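Local structure of attaching and effacing protein, pathogenesis factor (Escherichia coli, 4E9L) at residues Ala111-Lys116 against Gly152-Gln157; Ala91-Ile96 against Lys116-Asn121; Phe318-Ala323 against Gly360-Thr365. The protein probably mediates bacterial adhesion as a member of the intimin/invasin family, the chain here being a row of immunoglobulin-like domains from the longer protein. All coordinates share one frame; numbering follows the deposited sequence.

Contact 1 of 3, residues Ala111-Lys116 against Gly152-Gln157; sequences AIWTAK and GTWTAQ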
ATOM      1  N   ALA A 111      30.290  -4.582  25.128  1.00 17.29           N
ATOM      2  CA  ALA A 111      30.595  -3.205  25.523  1.00 16.10           C
ATOM      3  C   ALA A 111      32.050  -3.192  25.959  1.00 18.84           C
ATOM      4  O   ALA A 111      32.447  -4.014  26.779  1.00 18.26           O
ATOM      5  CB  ALA A 111      29.701  -2.762  26.676  1.00 17.07           C
ATOM      6  N   ILE A 112      32.839  -2.267  25.411  1.00 14.44           N
ATOM      7  CA  ILE A 112      34.249  -2.107  25.725  1.00 14.74           C
ATOM      8  C   ILE A 112      34.459  -0.675  26.213  1.00 17.00           C
ATOM      9  O   ILE A 112      34.393   0.276  25.431  1.00 16.90           O
ATOM     10  CB  ILE A 112      35.230  -2.455  24.567  1.00 18.51           C
ATOM     11  CG1 ILE A 112      34.861  -3.798  23.859  1.00 20.16           C
ATOM     12  CG2 ILE A 112      36.677  -2.481  25.104  1.00 18.01           C
ATOM     13  CD1 ILE A 112      34.141  -3.590  22.484  1.00 28.41           C
ATOM     14  N   TRP A 113      34.695  -0.539  27.503  1.00 13.10           N
ATOM     15  CA  TRP A 113      34.900   0.745  28.144  1.00 13.81           C
ATOM     16  C   TRP A 113      36.395   0.933  28.401  1.00 16.96           C
ATOM     17  O   TRP A 113      37.047   0.084  29.030  1.00 18.17           O
ATOM     18  CB  TRP A 113      34.087   0.764  29.447  1.00 13.76           C
ATOM     19  CG  TRP A 113      34.380   1.861  30.427  1.00 15.95           C
ATOM     20  CD1 TRP A 113      34.728   3.161  30.161  1.00 18.55           C
ATOM     21  CD2 TRP A 113      34.213   1.772  31.844  1.00 17.47           C
ATOM     22  NE1 TRP A 113      34.833   3.871  31.338  1.00 18.30           N
ATOM     23  CE2 TRP A 113      34.520   3.041  32.386  1.00 21.35           C
ATOM     24  CE3 TRP A 113      33.772   0.752  32.707  1.00 21.04           C
ATOM     25  CZ2 TRP A 113      34.503   3.285  33.763  1.00 22.33           C
ATOM     26  CZ3 TRP A 113      33.709   1.013  34.068  1.00 23.99           C
ATOM     27  CH2 TRP A 113      34.035   2.281  34.579  1.00 24.65           C
ATOM     28  N   THR A 114      36.927   2.037  27.909  1.00 12.16           N
ATOM     29  CA  THR A 114      38.329   2.411  28.056  1.00 12.20           C
ATOM     30  C   THR A 114      38.353   3.482  29.134  1.00 17.31           C
ATOM     31  O   THR A 114      37.814   4.563  28.932  1.00 16.75           O
ATOM     32  CB  THR A 114      38.912   2.872  26.715  1.00 19.30           C
ATOM     33  OG1 THR A 114      38.733   1.831  25.765  1.00 21.67           O
ATOM     34  CG2 THR A 114      40.398   3.223  26.816  1.00 19.15           C
ATOM     35  N   ALA A 115      38.900   3.139  30.301  1.00 16.08           N
ATOM     36  CA  ALA A 115      38.927   3.999  31.482  1.00 15.14           C
ATOM     37  C   ALA A 115      40.310   4.599  31.653  1.00 18.07           C
ATOM     38  O   ALA A 115      41.307   3.872  31.755  1.00 18.06           O
ATOM     39  CB  ALA A 115      38.547   3.183  32.706  1.00 15.83           C
ATOM     40  N   LYS A 116      40.371   5.931  31.682  1.00 15.26           N
ATOM     41  CA  LYS A 116      41.645   6.653  31.798  1.00 13.23           C
ATOM     42  C   LYS A 116      41.544   7.790  32.791  1.00 18.68           C
ATOM     43  O   LYS A 116      40.455   8.303  33.043  1.00 18.71           O
ATOM     44  CB  LYS A 116      42.044   7.257  30.433  1.00 14.33           C
ATOM     45  CG  LYS A 116      42.331   6.258  29.315  1.00 26.07           C
ATOM     46  CD  LYS A 116      42.842   6.991  28.055  1.00 22.39           C
ATOM     47  CE  LYS A 116      42.755   6.149  26.803  1.00 21.04           C
ATOM     48  NZ  LYS A 116      43.418   6.836  25.647  1.00 23.85           N
ATOM     49  N   GLY A 152      43.182  -1.057  31.382  1.00 19.10           N
ATOM     50  CA  GLY A 152      42.352   0.141  31.252  1.00 18.29           C
ATOM     51  C   GLY A 152      41.076  -0.175  30.496  1.00 22.72           C
ATOM     52  O   GLY A 152      40.157   0.649  30.464  1.00 23.00           O
ATOM     53  N   THR A 153      41.004  -1.361  29.867  1.00 18.71           N
ATOM     54  CA  THR A 153      39.766  -1.767  29.205  1.00 19.63           C
ATOM     55  C   THR A 153      38.973  -2.650  30.157  1.00 22.39           C
ATOM     56  O   THR A 153      39.536  -3.447  30.914  1.00 22.67           O
ATOM     57  CB  THR A 153      39.945  -2.377  27.796  1.00 29.83           C
ATOM     58  OG1 THR A 153      40.524  -3.673  27.894  1.00 33.30           O
ATOM     59  CG2 THR A 153      40.744  -1.479  26.842  1.00 28.33           C
ATOM     60  N   TRP A 154      37.665  -2.462  30.114  1.00 17.64           N
ATOM     61  CA  TRP A 154      36.650  -3.133  30.895  1.00 16.59           C
ATOM     62  C   TRP A 154      35.623  -3.652  29.898  1.00 20.88           C
ATOM     63  O   TRP A 154      35.192  -2.904  29.009  1.00 21.50           O
ATOM     64  CB  TRP A 154      36.014  -2.125  31.846  1.00 15.06           C
ATOM     65  CG  TRP A 154      36.971  -1.603  32.874  1.00 15.71           C
ATOM     66  CD1 TRP A 154      37.961  -0.678  32.693  1.00 17.99           C
ATOM     67  CD2 TRP A 154      37.007  -1.969  34.253  1.00 15.68           C
ATOM     68  NE1 TRP A 154      38.619  -0.455  33.880  1.00 17.48           N
ATOM     69  CE2 TRP A 154      38.024  -1.206  34.864  1.00 19.40           C
ATOM     70  CE3 TRP A 154      36.228  -2.830  35.050  1.00 17.85           C
ATOM     71  CZ2 TRP A 154      38.321  -1.311  36.226  1.00 18.81           C
ATOM     72  CZ3 TRP A 154      36.517  -2.926  36.401  1.00 20.47           C
ATOM     73  CH2 TRP A 154      37.547  -2.166  36.977  1.00 20.86           C
ATOM     74  N   THR A 155      35.268  -4.933  29.987  1.00 16.07           N
ATOM     75  CA  THR A 155      34.330  -5.487  28.996  1.00 16.08           C
ATOM     76  C   THR A 155      33.068  -6.052  29.650  1.00 20.32           C
ATOM     77  O   THR A 155      33.158  -6.638  30.725  1.00 20.00           O
ATOM     78  CB  THR A 155      35.036  -6.587  28.146  1.00 23.76           C
ATOM     79  OG1 THR A 155      35.598  -7.539  29.024  1.00 30.41           O
ATOM     80  CG2 THR A 155      36.154  -6.042  27.258  1.00 21.32           C
ATOM     81  N   ALA A 156      31.894  -5.867  29.015  1.00 17.39           N
ATOM     82  CA  ALA A 156      30.625  -6.440  29.487  1.00 17.21           C
ATOM     83  C   ALA A 156      29.857  -6.978  28.299  1.00 21.68           C
ATOM     84  O   ALA A 156      29.953  -6.423  27.209  1.00 21.54           O
ATOM     85  CB  ALA A 156      29.791  -5.415  30.239  1.00 18.02           C
ATOM     86  N   GLN A 157      29.112  -8.069  28.499  1.00 17.55           N
ATOM     87  CA  GLN A 157      28.325  -8.650  27.420  1.00 17.80           C
ATOM     88  C   GLN A 157      26.878  -8.269  27.614  1.00 20.99           C
ATOM     89  O   GLN A 157      26.346  -8.415  28.726  1.00 21.49           O
ATOM     90  CB  GLN A 157      28.476 -10.194  27.392  1.00 20.47           C
ATOM     91  CG  GLN A 157      29.905 -10.699  27.145  1.00 34.40           C
ATOM     92  CD  GLN A 157      30.528 -10.249  25.832  1.00 53.45           C
ATOM     93  OE1 GLN A 157      29.850  -9.994  24.829  1.00 43.78           O
ATOM     94  NE2 GLN A 157      31.854 -10.183  25.806  1.00 48.62           N
TER

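Contact 2 of 3, residues Ala91-Ile96 against Lys116-Asn121; sequences AAHSSI and KDANDN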
ATOM      1  N   ALA A  91      36.128  11.109  33.276  1.00 16.04           N
ATOM      2  CA  ALA A  91      35.172  10.810  32.186  1.00 16.29           C
ATOM      3  C   ALA A  91      35.549  11.442  30.843  1.00 19.84           C
ATOM      4  O   ALA A  91      35.366  10.801  29.813  1.00 17.14           O
ATOM      5  CB  ALA A  91      33.761  11.224  32.565  1.00 17.12           C
ATOM      6  N   ALA A  92      36.067  12.690  30.842  1.00 18.04           N
ATOM      7  CA  ALA A  92      36.459  13.375  29.591  1.00 17.69           C
ATOM      8  C   ALA A  92      37.587  12.639  28.817  1.00 19.63           C
ATOM      9  O   ALA A  92      37.673  12.773  27.595  1.00 19.54           O
ATOM     10  CB  ALA A  92      36.853  14.822  29.878  1.00 18.71           C
ATOM     11  N   HIS A  93      38.407  11.826  29.505  1.00 14.56           N
ATOM     12  CA  HIS A  93      39.467  11.058  28.832  1.00 16.05           C
ATOM     13  C   HIS A  93      39.073   9.577  28.584  1.00 19.53           C
ATOM     14  O   HIS A  93      39.862   8.800  28.047  1.00 20.62           O
ATOM     15  CB  HIS A  93      40.762  11.118  29.641  1.00 17.46           C
ATOM     16  CG  HIS A  93      41.384  12.472  29.641  1.00 22.76           C
ATOM     17  ND1 HIS A  93      40.837  13.515  30.374  1.00 26.64           N
ATOM     18  CD2 HIS A  93      42.484  12.921  28.997  1.00 25.39           C
ATOM     19  CE1 HIS A  93      41.616  14.561  30.142  1.00 26.32           C
ATOM     20  NE2 HIS A  93      42.634  14.249  29.342  1.00 26.43           N
ATOM     21  N   SER A  94      37.881   9.199  28.999  1.00 15.60           N
ATOM     22  CA  SER A  94      37.405   7.822  28.917  1.00 14.93           C
ATOM     23  C   SER A  94      36.380   7.662  27.818  1.00 17.32           C
ATOM     24  O   SER A  94      35.667   8.621  27.475  1.00 16.49           O
ATOM     25  CB  SER A  94      36.831   7.396  30.267  1.00 16.31           C
ATOM     26  OG  SER A  94      37.832   7.478  31.269  1.00 18.88           O
ATOM     27  N   SER A  95      36.290   6.447  27.264  1.00 14.53           N
ATOM     28  CA  SER A  95      35.337   6.205  26.186  1.00 14.71           C
ATOM     29  C   SER A  95      34.694   4.830  26.257  1.00 16.78           C
ATOM     30  O   SER A  95      35.130   3.937  27.012  1.00 14.74           O
ATOM     31  CB  SER A  95      36.031   6.405  24.835  1.00 18.78           C
ATOM     32  OG  SER A  95      37.059   5.436  24.714  1.00 27.41           O
ATOM     33  N   ILE A  96      33.665   4.652  25.443  1.00 13.26           N
ATOM     34  CA  ILE A  96      32.975   3.370  25.367  1.00 12.67           C
ATOM     35  C   ILE A  96      32.652   3.032  23.910  1.00 16.37           C
ATOM     36  O   ILE A  96      32.188   3.901  23.153  1.00 13.53           O
ATOM     37  CB  ILE A  96      31.740   3.289  26.320  1.00 15.64           C
ATOM     38  CG1 ILE A  96      31.051   1.891  26.212  1.00 16.85           C
ATOM     39  CG2 ILE A  96      30.747   4.469  26.083  1.00 15.44           C
ATOM     40  CD1 ILE A  96      30.148   1.489  27.302  1.00 26.35           C
ATOM     41  N   LYS A 116      40.371   5.931  31.682  1.00 15.26           N
ATOM     42  CA  LYS A 116      41.645   6.653  31.798  1.00 13.23           C
ATOM     43  C   LYS A 116      41.544   7.790  32.791  1.00 18.68           C
ATOM     44  O   LYS A 116      40.455   8.303  33.043  1.00 18.71           O
ATOM     45  CB  LYS A 116      42.044   7.257  30.433  1.00 14.33           C
ATOM     46  CG  LYS A 116      42.331   6.258  29.315  1.00 26.07           C
ATOM     47  CD  LYS A 116      42.842   6.991  28.055  1.00 22.39           C
ATOM     48  CE  LYS A 116      42.755   6.149  26.803  1.00 21.04           C
ATOM     49  NZ  LYS A 116      43.418   6.836  25.647  1.00 23.85           N
ATOM     50  N   ASP A 117      42.702   8.225  33.318  1.00 16.32           N
ATOM     51  CA  ASP A 117      42.772   9.386  34.194  1.00 16.21           C
ATOM     52  C   ASP A 117      43.056  10.597  33.301  1.00 18.57           C
ATOM     53  O   ASP A 117      43.135  10.430  32.075  1.00 15.24           O
ATOM     54  CB  ASP A 117      43.854   9.172  35.271  1.00 17.27           C
ATOM     55  CG  ASP A 117      45.308   9.144  34.809  1.00 24.83           C
ATOM     56  OD1 ASP A 117      45.563   9.359  33.596  1.00 22.99           O
ATOM     57  OD2 ASP A 117      46.191   8.913  35.659  1.00 28.50           O
ATOM     58  N   ALA A 118      43.232  11.804  33.888  1.00 18.91           N
ATOM     59  CA  ALA A 118      43.501  13.001  33.078  1.00 19.86           C
ATOM     60  C   ALA A 118      44.845  13.008  32.320  1.00 23.60           C
ATOM     61  O   ALA A 118      45.006  13.811  31.416  1.00 23.34           O
ATOM     62  CB  ALA A 118      43.324  14.266  33.899  1.00 21.31           C
ATOM     63  N   ASN A 119      45.792  12.108  32.661  1.00 20.65           N
ATOM     64  CA  ASN A 119      47.069  11.977  31.947  1.00 20.49           C
ATOM     65  C   ASN A 119      47.000  10.850  30.910  1.00 24.53           C
ATOM     66  O   ASN A 119      48.030  10.474  30.370  1.00 25.47           O
ATOM     67  CB  ASN A 119      48.240  11.731  32.927  1.00 19.13           C
ATOM     68  CG  ASN A 119      48.915  12.979  33.449  1.00 27.52           C
ATOM     69  OD1 ASN A 119      49.332  13.051  34.605  1.00 23.85           O
ATOM     70  ND2 ASN A 119      49.094  13.972  32.601  1.00 22.54           N
ATOM     71  N   ASP A 120      45.786  10.298  30.631  1.00 19.80           N
ATOM     72  CA  ASP A 120      45.580   9.229  29.635  1.00 19.71           C
ATOM     73  C   ASP A 120      46.200   7.877  30.024  1.00 22.96           C
ATOM     74  O   ASP A 120      46.388   7.003  29.169  1.00 23.33           O
ATOM     75  CB  ASP A 120      45.996   9.697  28.213  1.00 20.75           C
ATOM     76  CG  ASP A 120      45.190  10.884  27.732  1.00 25.34           C
ATOM     77  OD1 ASP A 120      43.962  10.813  27.782  1.00 27.98           O
ATOM     78  OD2 ASP A 120      45.800  11.877  27.286  1.00 26.43           O
ATOM     79  N   ASN A 121      46.496   7.714  31.322  1.00 19.35           N
ATOM     80  CA  ASN A 121      46.981   6.464  31.897  1.00 19.64           C
ATOM     81  C   ASN A 121      45.777   5.522  32.060  1.00 22.55           C
ATOM     82  O   ASN A 121      44.717   5.988  32.466  1.00 20.72           O
ATOM     83  CB  ASN A 121      47.583   6.695  33.304  1.00 15.50           C
ATOM     84  CG  ASN A 121      48.786   7.595  33.319  1.00 30.18           C
ATOM     85  OD1 ASN A 121      49.697   7.451  32.504  1.00 23.99           O
ATOM     86  ND2 ASN A 121      48.809   8.556  34.240  1.00 25.31           N
TER

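Contact 3 of 3, residues Phe318-Ala323 against Gly360-Thr365; sequences FTMKDA and GVYVST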
ATOM      1  N   PHE A 318     -29.468  -0.812 -24.716  1.00 14.58           N
ATOM      2  CA  PHE A 318     -28.203  -0.126 -24.557  1.00 14.70           C
ATOM      3  C   PHE A 318     -27.110  -1.118 -24.170  1.00 18.45           C
ATOM      4  O   PHE A 318     -27.227  -1.773 -23.138  1.00 16.38           O
ATOM      5  CB  PHE A 318     -28.344   1.036 -23.557  1.00 16.06           C
ATOM      6  CG  PHE A 318     -27.048   1.726 -23.207  1.00 18.25           C
ATOM      7  CD1 PHE A 318     -26.273   2.338 -24.193  1.00 20.69           C
ATOM      8  CD2 PHE A 318     -26.571   1.718 -21.901  1.00 22.61           C
ATOM      9  CE1 PHE A 318     -25.058   2.947 -23.874  1.00 21.68           C
ATOM     10  CE2 PHE A 318     -25.340   2.319 -21.584  1.00 26.10           C
ATOM     11  CZ  PHE A 318     -24.589   2.918 -22.579  1.00 23.28           C
ATOM     12  N   THR A 319     -26.079  -1.275 -25.051  1.00 15.56           N
ATOM     13  CA  THR A 319     -24.962  -2.210 -24.830  1.00 15.52           C
ATOM     14  C   THR A 319     -23.769  -1.370 -24.466  1.00 19.72           C
ATOM     15  O   THR A 319     -23.347  -0.523 -25.246  1.00 19.76           O
ATOM     16  CB  THR A 319     -24.711  -3.081 -26.070  1.00 24.77           C
ATOM     17  OG1 THR A 319     -25.871  -3.874 -26.284  1.00 24.18           O
ATOM     18  CG2 THR A 319     -23.480  -4.000 -25.915  1.00 22.91           C
ATOM     19  N   MET A 320     -23.248  -1.581 -23.275  1.00 16.98           N
ATOM     20  CA  MET A 320     -22.155  -0.769 -22.798  1.00 17.84           C
ATOM     21  C   MET A 320     -20.843  -1.553 -22.698  1.00 18.06           C
ATOM     22  O   MET A 320     -20.782  -2.603 -22.055  1.00 14.31           O
ATOM     23  CB  MET A 320     -22.566  -0.129 -21.467  1.00 20.77           C
ATOM     24  CG  MET A 320     -21.481   0.634 -20.796  1.00 26.53           C
ATOM     25  SD  MET A 320     -22.084   1.876 -19.640  1.00 32.52           S
ATOM     26  CE  MET A 320     -22.975   0.912 -18.477  1.00 27.96           C
ATOM     27  N   LYS A 321     -19.805  -1.036 -23.357  1.00 15.15           N
ATOM     28  CA  LYS A 321     -18.478  -1.642 -23.299  1.00 15.03           C
ATOM     29  C   LYS A 321     -17.392  -0.617 -22.908  1.00 17.80           C
ATOM     30  O   LYS A 321     -17.583   0.589 -23.106  1.00 14.99           O
ATOM     31  CB  LYS A 321     -18.132  -2.271 -24.647  1.00 18.78           C
ATOM     32  CG  LYS A 321     -18.901  -3.552 -24.948  1.00 26.52           C
ATOM     33  CD  LYS A 321     -18.422  -4.179 -26.255  1.00 37.65           C
ATOM     34  CE  LYS A 321     -19.322  -5.305 -26.722  1.00 41.32           C
ATOM     35  NZ  LYS A 321     -20.524  -4.786 -27.406  1.00 58.98           N
ATOM     36  N   ASP A 322     -16.239  -1.118 -22.429  1.00 16.48           N
ATOM     37  CA  ASP A 322     -15.063  -0.291 -22.105  1.00 17.40           C
ATOM     38  C   ASP A 322     -14.160  -0.187 -23.361  1.00 21.76           C
ATOM     39  O   ASP A 322     -14.552  -0.673 -24.436  1.00 21.74           O
ATOM     40  CB  ASP A 322     -14.336  -0.814 -20.842  1.00 18.97           C
ATOM     41  CG  ASP A 322     -13.543  -2.112 -20.969  1.00 22.03           C
ATOM     42  OD1 ASP A 322     -13.453  -2.653 -22.094  1.00 23.46           O
ATOM     43  OD2 ASP A 322     -13.000  -2.576 -19.947  1.00 22.08           O
ATOM     44  N   ALA A 323     -12.976   0.443 -23.244  1.00 20.86           N
ATOM     45  CA  ALA A 323     -12.042   0.643 -24.360  1.00 21.60           C
ATOM     46  C   ALA A 323     -11.446  -0.645 -24.919  1.00 24.60           C
ATOM     47  O   ALA A 323     -10.920  -0.648 -26.041  1.00 25.09           O
ATOM     48  CB  ALA A 323     -10.934   1.614 -23.957  1.00 22.61           C
ATOM     49  N   GLY A 360     -23.747  -6.368 -19.446  1.00 14.45           N
ATOM     50  CA  GLY A 360     -23.548  -5.032 -20.019  1.00 13.16           C
ATOM     51  C   GLY A 360     -24.671  -4.589 -20.953  1.00 16.45           C
ATOM     52  O   GLY A 360     -24.480  -3.675 -21.756  1.00 15.64           O
ATOM     53  N   VAL A 361     -25.850  -5.223 -20.866  1.00 13.03           N
ATOM     54  CA  VAL A 361     -26.987  -4.890 -21.744  1.00 12.11           C
ATOM     55  C   VAL A 361     -28.119  -4.343 -20.898  1.00 17.02           C
ATOM     56  O   VAL A 361     -28.629  -5.055 -20.034  1.00 17.45           O
ATOM     57  CB  VAL A 361     -27.450  -6.082 -22.617  1.00 16.41           C
ATOM     58  CG1 VAL A 361     -28.702  -5.704 -23.446  1.00 15.70           C
ATOM     59  CG2 VAL A 361     -26.312  -6.575 -23.519  1.00 16.84           C
ATOM     60  N   TYR A 362     -28.491  -3.071 -21.129  1.00 12.72           N
ATOM     61  CA  TYR A 362     -29.521  -2.389 -20.343  1.00 12.35           C
ATOM     62  C   TYR A 362     -30.733  -2.094 -21.211  1.00 16.39           C
ATOM     63  O   TYR A 362     -30.595  -1.619 -22.348  1.00 15.80           O
ATOM     64  CB  TYR A 362     -28.956  -1.122 -19.663  1.00 12.86           C
ATOM     65  CG  TYR A 362     -27.694  -1.386 -18.842  1.00 15.22           C
ATOM     66  CD1 TYR A 362     -26.441  -1.486 -19.454  1.00 15.94           C
ATOM     67  CD2 TYR A 362     -27.750  -1.496 -17.454  1.00 16.39           C
ATOM     68  CE1 TYR A 362     -25.285  -1.747 -18.704  1.00 14.83           C
ATOM     69  CE2 TYR A 362     -26.604  -1.747 -16.696  1.00 16.28           C
ATOM     70  CZ  TYR A 362     -25.371  -1.870 -17.326  1.00 22.29           C
ATOM     71  OH  TYR A 362     -24.242  -2.110 -16.563  1.00 16.12           O
ATOM     72  N   VAL A 363     -31.927  -2.398 -20.681  1.00 12.70           N
ATOM     73  CA  VAL A 363     -33.176  -2.211 -21.431  1.00 12.32           C
ATOM     74  C   VAL A 363     -34.057  -1.178 -20.712  1.00 16.77           C
ATOM     75  O   VAL A 363     -34.133  -1.184 -19.479  1.00 16.25           O
ATOM     76  CB  VAL A 363     -33.889  -3.595 -21.659  1.00 17.51           C
ATOM     77  CG1 VAL A 363     -35.259  -3.435 -22.310  1.00 18.08           C
ATOM     78  CG2 VAL A 363     -33.012  -4.539 -22.491  1.00 17.89           C
ATOM     79  N   SER A 364     -34.680  -0.275 -21.481  1.00 13.46           N
ATOM     80  CA  SER A 364     -35.618   0.735 -20.968  1.00 13.64           C
ATOM     81  C   SER A 364     -36.775   0.907 -21.950  1.00 17.13           C
ATOM     82  O   SER A 364     -36.604   0.741 -23.156  1.00 17.09           O
ATOM     83  CB  SER A 364     -34.922   2.084 -20.784  1.00 18.91           C
ATOM     84  OG  SER A 364     -35.820   3.088 -20.331  1.00 29.19           O
ATOM     85  N   THR A 365     -37.938   1.281 -21.435  1.00 12.38           N
ATOM     86  CA  THR A 365     -39.104   1.542 -22.266  1.00 12.92           C
ATOM     87  C   THR A 365     -39.145   3.035 -22.502  1.00 16.62           C
ATOM     88  O   THR A 365     -39.177   3.817 -21.544  1.00 16.47           O
ATOM     89  CB  THR A 365     -40.396   1.078 -21.565  1.00 19.10           C
ATOM     90  OG1 THR A 365     -40.362  -0.354 -21.416  1.00 18.32           O
ATOM     91  CG2 THR A 365     -41.649   1.485 -22.332  1.00 14.28           C
TER

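Contact 1 of 3, residues Ala111-Lys116 against Gly152-Gln157
W113 O is approached by two neighbours of the facing strand: it accepts a hydrogen bond from W154 N at 2.8 Å, and T153 CA makes a CA-H...O contact at 3.3 Å. It also lies at the edge of the W154 indole, in the ring plane. The W113 N-H returns the bond to W154 O, A111 pairs with A156 in the same two-way manner, and A115 N, at 2.8 Å from G152 O, closes the ladder where strand 153-159 begins. A111, W113, A156 and W154 turn to one face of the antiparallel sheet. There W113 CE3 lies 3.7 Å from W154 CB. With CG anti to the backbone N in W113 (chi1 167°) but anti to the carbonyl carbon in W154 (chi1 -65°), the indoles come side by side, obliquely, planes 35° apart. A115 CB touches W154 NE1 at 3.8 Å and also lies over the rim of one W113 face. Both indole N-H groups are satisfied, W113 NE1 by A178 O and W154 NE1 by V123 O, and W146 meets W113 edge-to-face. On the other, partly exposed face the methyls I112 CG2 and T155 CG2 touch at 4.2 Å. A buried aromatic face and a partly exposed outer face, mostly threonine, on two central antiparallel strands, typify the immunoglobulin-like beta sandwich of invasin domains.

Contact 2 of 3, residues Ala91-Ile96 against Lys116-Asn121
K116 and H93 meet just ahead of a type I beta turn, D117 to D120, at one end of an immunoglobulin-like domain. The K116 side chain runs alongside the H93 carbonyl oxygen. Its CB sits 3.6 Å from H93 O and also touches H93 CB, CG passes the same oxygen slightly farther off, and CD comes nearest to it at 3.5 Å. CE is already receding, and the extended chain carries NZ away from 91-96. CG stands anti to the carbonyl carbon (chi1 -64°), which sends the aliphatic stem past H93 O. The K116 backbone N gives a nearly straight hydrogen bond (173°) to S94 OG at 3.0 Å. That hydroxyl is also bonded to D90 O, so S94 OG bridges the backbones of K116 and D90. The H93 imidazole lies over the turn: A118 CA stands 3.8 Å from the ring centroid and only 11° off the ring normal, a CH-pi contact centred on one face. D117 braces the turn: its OD1 accepts from N119 N at 2.9 Å, an Asx turn, and from N121 N. The two donors reach that oxygen from opposite faces of the carboxylate. Its other oxygen, OD2, is bonded to G87 N and, through its syn lone pair, receives N121 ND2 at 3.0 Å.

Contact 3 of 3, residues Phe318-Ala323 against Gly360-Thr365
F318 and Y362 form an antiparallel hydrogen-bonded pair, their CA atoms 5.0 Å apart: F318 N to Y362 O and Y362 N to F318 O are both 2.7 Å and almost straight. T319 and V361 follow as a non-hydrogen-bonded pair. One step further M320 N reaches G360 O at 2.9 Å, and beyond it the two segments part. T319 CA and V361 CA add CA-H...O contacts to G360 O and F318 O, respectively. G360 itself has positive phi (73°), as suits the turn out of which strand 361-367 rises, and its N is held by the carboxylate of E356. These are the two inner strands of a four-stranded antiparallel sheet, with 300-303 and 350-358 outside them, one layer of an immunoglobulin-like sandwich. F318, M320 and Y362 all contribute to its buried face. F318 CD2 meets Y362 CD1 at 4.0 Å, one ring set obliquely against the other, while F318 O lies at the edge of the tyrosine ring near its plane. L301, W354 and P333 also touch the phenylalanine. M320 leaves its backbone with CG anti to N, and a bend at chi3 (61°) swings the terminal methyl toward the tyrosine. CE thus comes 3.5 Å from Y362 CE1, obliquely to the ring, and also lies near OH. The phenol OH is bonded to V328 O and to L331 N, so the ring's far end is fixed to the chain that follows 318-323. On the partly exposed face, the T319 and V361 side chains lie side by side, pointing the same way, with T319 OG1 3.9 Å from V361 CG2.

Contacts 1 and 3 join corresponding strand pairs, 108-114 with 153-159 and 313-319 with 361-367, in different domains on opposite sides of the chain's centre, about 80 Å apart between contact centres. Both are buried and combine backbone ladders with aromatic packing; two tryptophans in contact 1 answer to phenylalanine and tyrosine in contact 3. Contact 2, only partly buried, rests on a serine hydroxyl and a histidine ring over a turn that a carboxylate braces from within its own segment. It adjoins contact 1: they share K116, and T114 N probably bonds to S95 O, carrying the sheet on to strand 95-99. In contact 3, D322 OD1, past the paired residues, binds Y324 N and N326 N much as D117 OD1 serves its turn.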